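Local structure of putative glyoxalase superfamily protein (3IUZ) at residues 24-29 and 52-57; 65-70 and 239-244; 172-177 and 190-195; 211-216 and 292-297; 229-234 and 296-301. The protein probably acts as an iron(II)-dependent dioxygenase of the 2-oxoadipate dioxygenase/decarboxylase family, converting 2-oxoadipate to 2-hydroxyglutarate. All blocks are in the same frame, centred on the assembly; numbering follows the deposited sequence. Where two conformers were deposited one is given.

Contact 1: residues 24-29 and 52-57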
# COMPACT_ATOMS: atom_id res chain seq x y z
N SER A 24 -18.63 6.19 -4.58
CA SER A 24 -19.27 5.73 -5.79
C SER A 24 -18.33 4.83 -6.60
O SER A 24 -18.80 4.03 -7.37
CB SER A 24 -19.76 6.89 -6.63
OG SER A 24 -18.66 7.45 -7.29
N LEU A 25 -17.03 4.91 -6.37
CA LEU A 25 -16.05 4.18 -7.18
C LEU A 25 -15.70 2.79 -6.59
O LEU A 25 -15.70 1.80 -7.31
CB LEU A 25 -14.76 4.99 -7.29
CG LEU A 25 -13.59 4.35 -8.01
CD1 LEU A 25 -13.91 4.10 -9.49
CD2 LEU A 25 -12.31 5.23 -7.77
N VAL A 26 -15.37 2.76 -5.30
CA VAL A 26 -14.77 1.61 -4.65
C VAL A 26 -15.81 0.83 -3.85
O VAL A 26 -16.42 1.39 -2.91
CB VAL A 26 -13.66 2.02 -3.71
CG1 VAL A 26 -13.00 0.78 -3.06
CG2 VAL A 26 -12.62 2.85 -4.48
N SER A 27 -16.03 -0.44 -4.20
CA SER A 27 -16.99 -1.26 -3.46
C SER A 27 -16.59 -1.45 -2.05
O SER A 27 -15.40 -1.66 -1.73
CB SER A 27 -17.14 -2.64 -4.07
OG SER A 27 -17.71 -2.52 -5.34
N VAL A 28 -17.59 -1.40 -1.17
CA VAL A 28 -17.39 -1.76 0.21
C VAL A 28 -17.87 -3.18 0.33
O VAL A 28 -19.00 -3.51 -0.02
CB VAL A 28 -18.18 -0.81 1.18
CG1 VAL A 28 -18.11 -1.33 2.60
CG2 VAL A 28 -17.65 0.58 1.11
N PRO A 29 -17.05 -4.05 0.89
CA PRO A 29 -17.54 -5.42 1.06
C PRO A 29 -18.76 -5.51 1.97
O PRO A 29 -18.90 -4.73 2.92
CB PRO A 29 -16.35 -6.15 1.70
CG PRO A 29 -15.48 -5.08 2.27
CD PRO A 29 -15.76 -3.80 1.55
N VAL A 52 -8.78 5.32 2.14
CA VAL A 52 -8.08 6.58 2.21
C VAL A 52 -6.74 6.40 1.55
O VAL A 52 -6.32 7.26 0.74
CB VAL A 52 -7.97 7.10 3.66
CG1 VAL A 52 -7.05 8.33 3.71
CG2 VAL A 52 -9.39 7.36 4.21
N LEU A 53 -6.11 5.24 1.79
CA LEU A 53 -4.79 4.96 1.24
C LEU A 53 -4.87 4.78 -0.30
O LEU A 53 -4.01 5.24 -1.04
CB LEU A 53 -4.14 3.74 1.93
CG LEU A 53 -3.69 3.96 3.39
CD1 LEU A 53 -3.19 2.63 4.01
CD2 LEU A 53 -2.61 5.08 3.47
N PHE A 54 -5.90 4.11 -0.75
CA PHE A 54 -6.23 3.98 -2.16
C PHE A 54 -6.41 5.36 -2.82
O PHE A 54 -5.81 5.63 -3.86
CB PHE A 54 -7.48 3.10 -2.34
CG PHE A 54 -7.83 2.83 -3.78
CD1 PHE A 54 -7.15 1.86 -4.50
CD2 PHE A 54 -8.81 3.57 -4.44
CE1 PHE A 54 -7.45 1.61 -5.85
CE2 PHE A 54 -9.08 3.36 -5.82
CZ PHE A 54 -8.42 2.33 -6.52
N ALA A 55 -7.18 6.24 -2.21
CA ALA A 55 -7.31 7.58 -2.73
C ALA A 55 -5.97 8.30 -2.85
O ALA A 55 -5.75 9.07 -3.81
CB ALA A 55 -8.28 8.38 -1.90
N GLY A 56 -5.09 8.05 -1.90
CA GLY A 56 -3.72 8.56 -1.90
C GLY A 56 -2.91 7.99 -3.07
O GLY A 56 -2.12 8.72 -3.70
N ILE A 57 -3.10 6.72 -3.40
CA ILE A 57 -2.45 6.14 -4.61
C ILE A 57 -2.93 6.84 -5.85
O ILE A 57 -2.12 7.22 -6.69
CB ILE A 57 -2.68 4.62 -4.81
CG1 ILE A 57 -1.41 3.85 -4.47
CG2 ILE A 57 -3.06 4.26 -6.31
CD1 ILE A 57 -0.22 4.28 -5.23
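Val26 and Phe54 meet obliquely: the CG2 methyl of Val26 lies 3.8 Å from Phe54 CE2 and 3.9 Å from Phe54 CD2, placed obliquely to the ring, against its CD2-CE2 bond. The same ring atom, CE2, receives Leu25, but from a different direction. Leu25 CD2 comes to the ring edge, near the ring plane, at 4.2 Å from Phe54 CE2. Phe54 meets both residues; CG anti to its backbone N (chi1 -176°) directs the ring off helix 42-60 toward them. Val26 places CG1 in the corresponding anti position, leaving CG2 beside its backbone N as the branch that faces the ring. The backbones stay well apart, with the CA atoms of Val26 and Phe54 9.2 Å from each other. The joint is a helix exit packed against a neighbouring helix: helix 16-25 ends at Leu25, Val26 is the first residue to leave helical geometry, and the chain then runs on as loop. No hydrogen bond links the two segments, and all three touching residues are buried and apolar. Val26 also rests on Met51 and Leu25 on Leu58, both of helix 42-60. Beyond the contact, the Phe54 ring meets the ring of Phe80 with planes at about 50°, and it touches Tyr303 of strand 293-306.

Contact 2: residues 65-70 and 239-244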
# COMPACT_ATOMS: atom_id res chain seq x y z
N ARG A 65 -5.76 6.99 -11.98
CA ARG A 65 -6.81 7.99 -11.95
C ARG A 65 -7.61 7.99 -13.25
O ARG A 65 -8.86 8.07 -13.20
CB ARG A 65 -6.18 9.35 -11.65
CG ARG A 65 -7.14 10.43 -11.15
CD ARG A 65 -6.36 11.50 -10.39
NE ARG A 65 -5.39 12.23 -11.24
CZ ARG A 65 -4.05 12.27 -11.10
NH1 ARG A 65 -3.39 11.61 -10.12
NH2 ARG A 65 -3.33 12.99 -11.96
N ALA A 66 -6.94 7.85 -14.40
CA ALA A 66 -7.60 7.77 -15.71
C ALA A 66 -8.55 6.61 -15.84
O ALA A 66 -9.73 6.75 -16.26
CB ALA A 66 -6.53 7.66 -16.86
N TYR A 67 -8.03 5.43 -15.50
CA TYR A 67 -8.81 4.21 -15.46
C TYR A 67 -10.03 4.37 -14.54
O TYR A 67 -11.16 4.11 -14.95
CB TYR A 67 -7.98 2.99 -15.02
CG TYR A 67 -8.88 1.77 -14.87
CD1 TYR A 67 -9.33 1.09 -15.99
CD2 TYR A 67 -9.34 1.34 -13.60
CE1 TYR A 67 -10.21 0.02 -15.87
CE2 TYR A 67 -10.21 0.27 -13.48
CZ TYR A 67 -10.63 -0.38 -14.61
OH TYR A 67 -11.49 -1.41 -14.53
N THR A 68 -9.80 4.80 -13.31
CA THR A 68 -10.90 4.85 -12.36
C THR A 68 -11.89 5.95 -12.70
O THR A 68 -13.09 5.80 -12.47
CB THR A 68 -10.41 5.02 -10.90
OG1 THR A 68 -9.63 6.21 -10.80
CG2 THR A 68 -9.60 3.78 -10.39
N ASP A 69 -11.42 7.08 -13.30
CA ASP A 69 -12.36 8.09 -13.82
C ASP A 69 -13.35 7.48 -14.85
O ASP A 69 -14.56 7.79 -14.85
CB ASP A 69 -11.62 9.26 -14.47
CG ASP A 69 -11.02 10.23 -13.45
OD1 ASP A 69 -11.29 10.12 -12.23
OD2 ASP A 69 -10.24 11.12 -13.89
N ASP A 70 -12.86 6.62 -15.74
CA ASP A 70 -13.73 5.93 -16.68
C ASP A 70 -14.70 5.00 -15.93
O ASP A 70 -15.86 4.87 -16.28
CB ASP A 70 -12.95 5.08 -17.67
CG ASP A 70 -12.23 5.89 -18.73
OD1 ASP A 70 -12.34 7.15 -18.80
OD2 ASP A 70 -11.53 5.21 -19.51
N ALA A 239 -1.44 -0.32 -6.05
CA ALA A 239 -2.74 -0.80 -5.64
C ALA A 239 -3.28 -1.70 -6.72
O ALA A 239 -3.05 -1.47 -7.90
CB ALA A 239 -3.71 0.34 -5.41
N THR A 240 -4.09 -2.68 -6.30
CA THR A 240 -4.60 -3.70 -7.20
C THR A 240 -6.10 -3.81 -7.13
O THR A 240 -6.70 -3.77 -6.04
CB THR A 240 -3.95 -5.05 -6.88
OG1 THR A 240 -2.54 -4.89 -6.98
CG2 THR A 240 -4.41 -6.20 -7.83
N ASP A 241 -6.70 -4.01 -8.29
CA ASP A 241 -8.15 -3.91 -8.47
C ASP A 241 -8.55 -5.29 -8.94
O ASP A 241 -7.99 -5.80 -9.92
CB ASP A 241 -8.43 -2.81 -9.52
CG ASP A 241 -9.89 -2.60 -9.86
OD1 ASP A 241 -10.79 -3.35 -9.39
OD2 ASP A 241 -10.15 -1.63 -10.63
N ARG A 242 -9.50 -5.89 -8.22
CA ARG A 242 -9.93 -7.26 -8.50
C ARG A 242 -11.05 -7.23 -9.54
O ARG A 242 -12.15 -6.71 -9.26
CB ARG A 242 -10.40 -7.98 -7.23
CG ARG A 242 -10.72 -9.45 -7.49
CD ARG A 242 -11.36 -10.10 -6.23
NE ARG A 242 -10.52 -9.91 -5.04
CZ ARG A 242 -10.89 -10.17 -3.80
NH1 ARG A 242 -12.13 -10.57 -3.55
NH2 ARG A 242 -10.02 -10.02 -2.80
N VAL A 243 -10.77 -7.78 -10.72
CA VAL A 243 -11.68 -7.72 -11.87
C VAL A 243 -12.02 -9.12 -12.33
O VAL A 243 -11.33 -10.11 -11.98
CB VAL A 243 -11.10 -6.87 -13.05
CG1 VAL A 243 -10.86 -5.40 -12.59
CG2 VAL A 243 -9.76 -7.47 -13.59
N ASP A 244 -13.10 -9.22 -13.12
CA ASP A 244 -13.57 -10.52 -13.61
C ASP A 244 -12.63 -11.14 -14.59
O ASP A 244 -12.54 -12.36 -14.65
CB ASP A 244 -14.90 -10.39 -14.35
CG ASP A 244 -16.07 -10.04 -13.43
OD1 ASP A 244 -16.03 -10.35 -12.21
OD2 ASP A 244 -17.05 -9.48 -13.98
O HOH W 1 -12.37 -1.89 -11.97
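Tyr67 on helix 62-73 and Asp241 on strand 238-242 face each other across a wide gap, their CA atoms 10.7 Å apart, and both CB atoms point into it. The strand runs between strands 80-87 and 293-306 of the mixed sheet, and helix 62-73 packs on it. The tyrosine ring spans most of the distance to the short aspartate. Both put CG anti to the backbone N (Tyr67 chi1 174°), and the two side chains cross at about a right angle, ring and carboxylate planes 66° apart. Asp241 OD2 lies obliquely to the ring, 3.4 Å from Tyr67 CE2. It makes no direct bond to the phenol, since Tyr67 OH stays 4.1 Å from Asp241 OD2. A water joins them instead: it sits at the ring edge, in the ring plane, 2.7 Å from Tyr67 OH and 2.6 Å from Asp241 OD2. The carboxylate has further partners, OD2 binding Tyr303 OH and OD1 binding Val79 N, while Phe305 of strand 293-306 meets the Tyr67 ring edge-to-face. The buried carboxylate is thus gripped through both oxygens, which would limit its rotation, and a water bridge joins helix and strand.

Contact 3: residues 172-177 and 190-195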
# COMPACT_ATOMS: atom_id res chain seq x y z
N THR A 172 2.74 7.56 16.12
CA THR A 172 2.80 8.43 17.26
C THR A 172 2.20 7.73 18.52
O THR A 172 1.51 6.72 18.40
CB THR A 172 2.02 9.71 17.00
OG1 THR A 172 0.62 9.45 17.03
CG2 THR A 172 2.45 10.42 15.67
N PRO A 173 2.41 8.33 19.70
CA PRO A 173 1.84 7.73 20.91
C PRO A 173 0.33 7.70 20.91
O PRO A 173 -0.27 6.77 21.43
CB PRO A 173 2.34 8.62 22.03
CG PRO A 173 3.46 9.46 21.46
CD PRO A 173 3.45 9.33 20.00
N ARG A 174 -0.28 8.74 20.37
CA ARG A 174 -1.72 8.80 20.26
C ARG A 174 -2.19 7.71 19.29
O ARG A 174 -3.24 7.09 19.52
CB ARG A 174 -2.14 10.18 19.79
CG ARG A 174 -3.63 10.31 19.61
CD ARG A 174 -4.38 10.34 20.94
NE ARG A 174 -5.80 10.52 20.69
CZ ARG A 174 -6.77 10.23 21.55
NH1 ARG A 174 -6.52 9.76 22.78
NH2 ARG A 174 -8.00 10.38 21.16
N ALA A 175 -1.45 7.50 18.20
CA ALA A 175 -1.80 6.47 17.21
C ALA A 175 -1.81 5.10 17.93
O ALA A 175 -2.72 4.29 17.76
CB ALA A 175 -0.81 6.44 16.01
N GLN A 176 -0.77 4.86 18.71
CA GLN A 176 -0.66 3.58 19.42
C GLN A 176 -1.70 3.42 20.49
O GLN A 176 -2.19 2.32 20.69
CB GLN A 176 0.73 3.42 20.00
CG GLN A 176 1.81 3.31 18.92
CD GLN A 176 3.20 3.06 19.47
OE1 GLN A 176 3.45 2.07 20.22
NE2 GLN A 176 4.16 3.91 19.04
N THR A 177 -2.05 4.52 21.17
CA THR A 177 -3.13 4.51 22.14
C THR A 177 -4.44 4.00 21.52
O THR A 177 -5.12 3.07 22.06
CB THR A 177 -3.37 5.93 22.70
OG1 THR A 177 -2.18 6.37 23.37
CG2 THR A 177 -4.58 5.95 23.66
N VAL A 190 -16.76 6.61 16.45
CA VAL A 190 -16.51 6.95 15.07
C VAL A 190 -15.46 8.09 15.03
O VAL A 190 -14.55 8.05 14.22
CB VAL A 190 -17.80 7.27 14.28
CG1 VAL A 190 -17.45 7.77 12.86
CG2 VAL A 190 -18.74 6.03 14.19
N ALA A 191 -15.55 9.08 15.95
CA ALA A 191 -14.57 10.16 15.98
C ALA A 191 -13.16 9.62 16.20
O ALA A 191 -12.22 10.03 15.55
CB ALA A 191 -14.93 11.18 17.08
N ASP A 192 -13.00 8.71 17.16
CA ASP A 192 -11.68 8.18 17.48
C ASP A 192 -11.14 7.31 16.34
O ASP A 192 -9.95 7.30 16.08
CB ASP A 192 -11.66 7.36 18.78
CG ASP A 192 -11.75 8.22 20.05
OD1 ASP A 192 -11.76 9.46 19.95
OD2 ASP A 192 -11.79 7.60 21.14
N GLY A 193 -12.01 6.58 15.68
CA GLY A 193 -11.61 5.83 14.50
C GLY A 193 -11.14 6.70 13.34
O GLY A 193 -10.18 6.35 12.66
N ALA A 194 -11.86 7.79 13.12
CA ALA A 194 -11.50 8.78 12.12
C ALA A 194 -10.15 9.40 12.49
O ALA A 194 -9.31 9.61 11.61
CB ALA A 194 -12.58 9.89 12.01
N GLU A 195 -9.95 9.67 13.79
CA GLU A 195 -8.67 10.22 14.24
C GLU A 195 -7.56 9.22 14.01
O GLU A 195 -6.50 9.58 13.46
CB GLU A 195 -8.74 10.62 15.72
CG GLU A 195 -7.43 11.16 16.26
CD GLU A 195 -7.50 11.48 17.75
OE1 GLU A 195 -8.58 11.31 18.41
OE2 GLU A 195 -6.46 11.91 18.26
O HOH W 2 -10.92 10.84 22.17
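A side-on salt bridge between Arg174 and Glu195 spans two successive helices, 173-185 and 190-200, at the surface of the protein. Arg174 NE donates to Glu195 OE2 at 2.9 Å, and Arg174 NH2 donates to Glu195 OE1 at 3.0 Å with an almost straight N-H...O angle of 178°, so each nitrogen takes its own oxygen. Both oxygens lie in or close to the guanidinium plane. The carboxylate is nevertheless twisted, its plane 37° from that of the guanidinium: OE1 is met on its syn side but also well out of the carboxylate plane, and OE2 from above the plane. Glu195 gets there with a chain extended beyond CG, and Arg174 with a chain bent at chi2 (72°); the two side chains cross at about a right angle. The helices form an antiparallel hairpin whose short connection contains strand 187-188, paired with strand 40-41. Asp192, one turn before Glu195, adds a second negative charge. Its OD1 is 4.1 Å from Arg174 NH2, too far for a salt bridge, but a water closes the gap by donating to Asp192 OD1 and accepting from Arg174 NH2. Nearby, Glu195 and Asp192 both touch Leu178, and Arg174 touches Leu199. The first helix is fixed at its start by Thr172, the N-cap, whose OG1 accepts from Ala175 N at 3.1 Å. Pro173 O, at the next residue, accepts from both OG1 and N of Thr177, one turn on, which reach it from opposite faces of the carbonyl plane.

Contact 4: residues 211-216 and 292-297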
# COMPACT_ATOMS: atom_id res chain seq x y z
N PRO A 211 17.53 11.64 0.09
CA PRO A 211 18.82 10.98 -0.04
C PRO A 211 19.79 11.68 -1.00
O PRO A 211 19.36 12.45 -1.87
CB PRO A 211 18.46 9.64 -0.65
CG PRO A 211 17.33 9.95 -1.49
CD PRO A 211 16.52 10.98 -0.72
N ARG A 212 21.07 11.35 -0.84
CA ARG A 212 22.13 11.85 -1.72
C ARG A 212 21.97 11.20 -3.08
O ARG A 212 21.70 10.01 -3.19
CB ARG A 212 23.48 11.47 -1.18
CG ARG A 212 23.81 12.23 0.07
CD ARG A 212 25.11 11.83 0.67
NE ARG A 212 25.14 12.39 2.02
CZ ARG A 212 26.09 12.21 2.91
NH1 ARG A 212 27.18 11.49 2.59
NH2 ARG A 212 25.97 12.76 4.12
N LEU A 213 22.16 11.98 -4.12
CA LEU A 213 22.01 11.47 -5.45
C LEU A 213 22.99 10.32 -5.65
O LEU A 213 22.64 9.27 -6.21
CB LEU A 213 22.23 12.60 -6.47
CG LEU A 213 22.20 12.15 -7.95
CD1 LEU A 213 20.86 11.57 -8.29
CD2 LEU A 213 22.51 13.30 -8.88
N ALA A 214 24.22 10.53 -5.18
CA ALA A 214 25.27 9.50 -5.26
C ALA A 214 24.88 8.18 -4.61
O ALA A 214 25.23 7.14 -5.13
CB ALA A 214 26.57 10.01 -4.68
N ASP A 215 24.16 8.22 -3.49
CA ASP A 215 23.78 6.98 -2.82
C ASP A 215 22.66 6.29 -3.59
O ASP A 215 22.68 5.06 -3.75
CB ASP A 215 23.35 7.25 -1.36
CG ASP A 215 24.51 7.64 -0.49
OD1 ASP A 215 25.66 7.32 -0.89
OD2 ASP A 215 24.26 8.25 0.55
N TYR A 216 21.72 7.10 -4.09
CA TYR A 216 20.64 6.60 -4.94
C TYR A 216 21.22 5.82 -6.10
O TYR A 216 20.81 4.67 -6.39
CB TYR A 216 19.72 7.73 -5.45
CG TYR A 216 18.78 7.27 -6.55
CD1 TYR A 216 17.65 6.51 -6.24
CD2 TYR A 216 19.03 7.56 -7.90
CE1 TYR A 216 16.79 6.06 -7.24
CE2 TYR A 216 18.15 7.10 -8.94
CZ TYR A 216 17.04 6.37 -8.62
OH TYR A 216 16.18 5.88 -9.61
N GLU A 292 23.81 20.69 -2.52
CA GLU A 292 22.61 21.28 -3.18
C GLU A 292 21.45 20.28 -3.41
O GLU A 292 21.67 19.08 -3.48
CB GLU A 292 23.00 21.99 -4.50
CG GLU A 292 23.23 21.09 -5.75
CD GLU A 292 24.51 20.28 -5.69
OE1 GLU A 292 25.14 20.18 -4.61
OE2 GLU A 292 24.88 19.70 -6.72
N THR A 293 20.23 20.79 -3.51
CA THR A 293 19.07 19.98 -3.83
C THR A 293 18.94 19.93 -5.32
O THR A 293 18.91 20.99 -5.97
CB THR A 293 17.76 20.53 -3.27
OG1 THR A 293 17.87 20.60 -1.86
CG2 THR A 293 16.58 19.59 -3.59
N VAL A 294 18.92 18.72 -5.87
CA VAL A 294 18.71 18.52 -7.31
C VAL A 294 17.47 17.63 -7.48
O VAL A 294 17.00 17.04 -6.54
CB VAL A 294 19.93 17.87 -7.98
CG1 VAL A 294 21.21 18.71 -7.72
CG2 VAL A 294 20.09 16.46 -7.51
N GLU A 295 16.94 17.56 -8.68
CA GLU A 295 15.72 16.79 -8.89
C GLU A 295 15.94 15.80 -10.00
O GLU A 295 16.69 16.07 -10.92
CB GLU A 295 14.56 17.71 -9.25
CG GLU A 295 14.17 18.66 -8.12
CD GLU A 295 12.81 19.29 -8.32
OE1 GLU A 295 12.34 19.36 -9.48
OE2 GLU A 295 12.19 19.69 -7.32
N ARG A 296 15.27 14.67 -9.93
CA ARG A 296 15.28 13.72 -11.01
C ARG A 296 13.89 13.11 -11.13
O ARG A 296 13.11 13.08 -10.17
CB ARG A 296 16.28 12.60 -10.73
CG ARG A 296 17.71 13.01 -10.80
CD ARG A 296 18.14 13.14 -12.26
NE ARG A 296 19.58 13.22 -12.37
CZ ARG A 296 20.30 14.29 -12.05
NH1 ARG A 296 19.74 15.40 -11.57
NH2 ARG A 296 21.62 14.24 -12.21
N ASP A 297 13.61 12.59 -12.32
CA ASP A 297 12.37 11.89 -12.61
C ASP A 297 12.63 10.40 -12.43
O ASP A 297 13.56 9.85 -13.04
CB ASP A 297 11.92 12.17 -14.04
CG ASP A 297 11.74 13.67 -14.29
OD1 ASP A 297 10.73 14.24 -13.82
OD2 ASP A 297 12.61 14.25 -14.95
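Leu213, in the first turn of helix 213-222, packs against Val294 and Arg296 of strand 293-306, the second arm of a beta-hairpin whose first arm is strand 281-287. The contact lies at the protein surface. Its apolar part is small: Leu213 CD2 comes to 4.2 Å from Val294 CG2, and the nearest CA atoms, those of Leu213 and Val294, are 8.0 Å apart. Leu213 holds CG anti to its backbone N (chi1 176°), sending the isobutyl group out toward the strand. The second interaction is a methyl laid on a charged plane. Leu213 CD2 sits over one face of the Arg296 guanidinium, 3.6 Å from Arg296 NH2 and 4.0 Å from Arg296 CZ, with the two side chains crossing at about a right angle. Residues 294 and 296 share a side of the strand, while Glu295, between them, points away and pairs with Arg283. Outside the two segments, Phe286 of strand 281-287 touches both Leu213 and Arg296. The polar interaction stays within the strand and folds the arginine back on it. Arg296 NH1 donates to Glu295 O at 3.2 Å with an angle of 164°, the carbonyl oxygen lying in the guanidinium plane and the nitrogen standing 45° above the carbonyl plane.

Contact 5: residues 229-234 and 296-301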
# COMPACT_ATOMS: atom_id res chain seq x y z
N ILE A 229 12.89 2.18 -3.10
CA ILE A 229 12.67 2.42 -1.67
C ILE A 229 13.37 3.69 -1.21
O ILE A 229 12.82 4.46 -0.45
CB ILE A 229 13.09 1.21 -0.81
CG1 ILE A 229 12.28 -0.03 -1.21
CG2 ILE A 229 12.89 1.57 0.68
CD1 ILE A 229 12.72 -1.35 -0.56
N ALA A 230 14.56 3.94 -1.73
CA ALA A 230 15.26 5.15 -1.37
C ALA A 230 14.49 6.42 -1.68
O ALA A 230 14.60 7.41 -0.95
CB ALA A 230 16.67 5.17 -2.03
N THR A 231 13.68 6.41 -2.74
CA THR A 231 12.97 7.62 -3.12
C THR A 231 11.56 7.62 -2.54
O THR A 231 11.06 8.69 -2.17
CB THR A 231 12.93 7.85 -4.68
OG1 THR A 231 11.93 7.01 -5.28
CG2 THR A 231 14.28 7.61 -5.33
N GLU A 232 10.93 6.46 -2.48
CA GLU A 232 9.50 6.37 -2.07
C GLU A 232 9.25 5.87 -0.63
O GLU A 232 8.14 6.00 -0.10
CB GLU A 232 8.72 5.42 -3.01
CG GLU A 232 8.87 5.74 -4.48
CD GLU A 232 8.56 7.18 -4.77
OE1 GLU A 232 7.35 7.52 -4.67
OE2 GLU A 232 9.52 7.93 -5.06
N GLY A 233 10.27 5.30 0.00
CA GLY A 233 10.14 4.78 1.37
C GLY A 233 9.05 3.72 1.49
O GLY A 233 8.99 2.78 0.66
N ASN A 234 8.18 3.89 2.49
CA ASN A 234 7.09 2.96 2.74
C ASN A 234 5.77 3.33 2.08
O ASN A 234 4.72 2.74 2.40
CB ASN A 234 6.86 2.83 4.25
CG ASN A 234 8.14 2.54 5.03
OD1 ASN A 234 8.42 3.23 6.02
ND2 ASN A 234 8.88 1.52 4.63
N ARG A 296 15.27 14.67 -9.93
CA ARG A 296 15.28 13.72 -11.01
C ARG A 296 13.89 13.11 -11.13
O ARG A 296 13.11 13.08 -10.17
CB ARG A 296 16.28 12.60 -10.73
CG ARG A 296 17.71 13.01 -10.80
CD ARG A 296 18.14 13.14 -12.26
NE ARG A 296 19.58 13.22 -12.37
CZ ARG A 296 20.30 14.29 -12.05
NH1 ARG A 296 19.74 15.40 -11.57
NH2 ARG A 296 21.62 14.24 -12.21
N ASP A 297 13.61 12.59 -12.32
CA ASP A 297 12.37 11.89 -12.61
C ASP A 297 12.63 10.40 -12.43
O ASP A 297 13.56 9.85 -13.04
CB ASP A 297 11.92 12.17 -14.04
CG ASP A 297 11.74 13.67 -14.29
OD1 ASP A 297 10.73 14.24 -13.82
OD2 ASP A 297 12.61 14.25 -14.95
N VAL A 298 11.86 9.75 -11.56
CA VAL A 298 12.18 8.37 -11.22
C VAL A 298 10.86 7.60 -11.26
O VAL A 298 9.81 8.21 -11.25
CB VAL A 298 12.84 8.28 -9.81
CG1 VAL A 298 14.18 8.96 -9.78
CG2 VAL A 298 11.89 8.82 -8.68
N PRO A 299 10.90 6.26 -11.29
CA PRO A 299 9.65 5.50 -11.29
C PRO A 299 8.90 5.66 -9.99
O PRO A 299 9.51 5.59 -8.92
CB PRO A 299 10.12 4.06 -11.44
CG PRO A 299 11.41 4.14 -12.06
CD PRO A 299 12.06 5.38 -11.51
N GLY A 300 7.59 5.87 -10.09
CA GLY A 300 6.74 6.02 -8.95
C GLY A 300 6.02 4.69 -8.75
O GLY A 300 6.59 3.60 -8.86
N SER A 301 4.75 4.80 -8.51
CA SER A 301 3.91 3.64 -8.21
C SER A 301 3.00 3.31 -9.39
O SER A 301 2.96 4.06 -10.38
CB SER A 301 3.11 3.98 -6.97
OG SER A 301 4.00 4.16 -5.88
O HOH W 3 12.11 5.52 -7.67
O HOH W 4 5.08 6.57 -5.21
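Thr231 sets OG1 between its backbone N and carbonyl carbon (chi1 78°); Val298, with CG1 beside its backbone N (chi1 -65°), puts CG2 in the same position, and the side chains meet tip to tip, Thr231 OG1 3.9 Å from Val298 CG2. This is plain van der Waals contact; no direct hydrogen bond crosses between the segments. The hydroxyl is held by polar neighbours instead. Thr231 OG1 bonds to Glu232 OE2 at 2.6 Å, meeting the lone pair anti to the other carboxylate oxygen, and a water donates to Thr231 OG1 at 2.8 Å and to Pro299 O at 2.9 Å. OG1 is also hydrogen-bonded with Trp228 O. A second water donates to Glu232 OE1 and to Ser301 OG, the latter at 2.7 Å. OE2 of Glu232 also forms a salt bridge with Arg284, and the buried carboxylate therefore has bonded partners on both oxygens. Gly233, the first residue past the helix, has positive phi, its N still bonded to Ile229 O. The helix end faces strand 293-306. Gly300 O is bonded by Trp228 of the same helix, and Tyr216 of helix 213-222 touches both Thr231 and Val298. Strand 281-287, antiparallel to strand 293-306, supplies Arg284 and lays Phe286 against Thr231, so two helices and two strands converge here.

In the fold
Contacts 1, 2 and 5 are buried, whereas contacts 3 and 4 lie at the surface. Contact 1 is wholly apolar; contacts 2 and 5, also buried, use waters to bridge polar groups. Contact 3 relies on direct charge pairing between helices, and contact 4 sets a methyl over a guanidinium. Strand 293-306 is shared by contacts 4 and 5, whose segments overlap at Arg296 and Asp297 and which meet where Tyr216 touches Thr231 and Val298. Strand 238-242 of contact 2 is its neighbour in the mixed sheet, consistent with a glyoxalase-like fold. Contact 1 touches contact 2 through Phe54 and Ala239, and contact 5 through Ile57 and Ser301; contact 3 stands apart on the helical side.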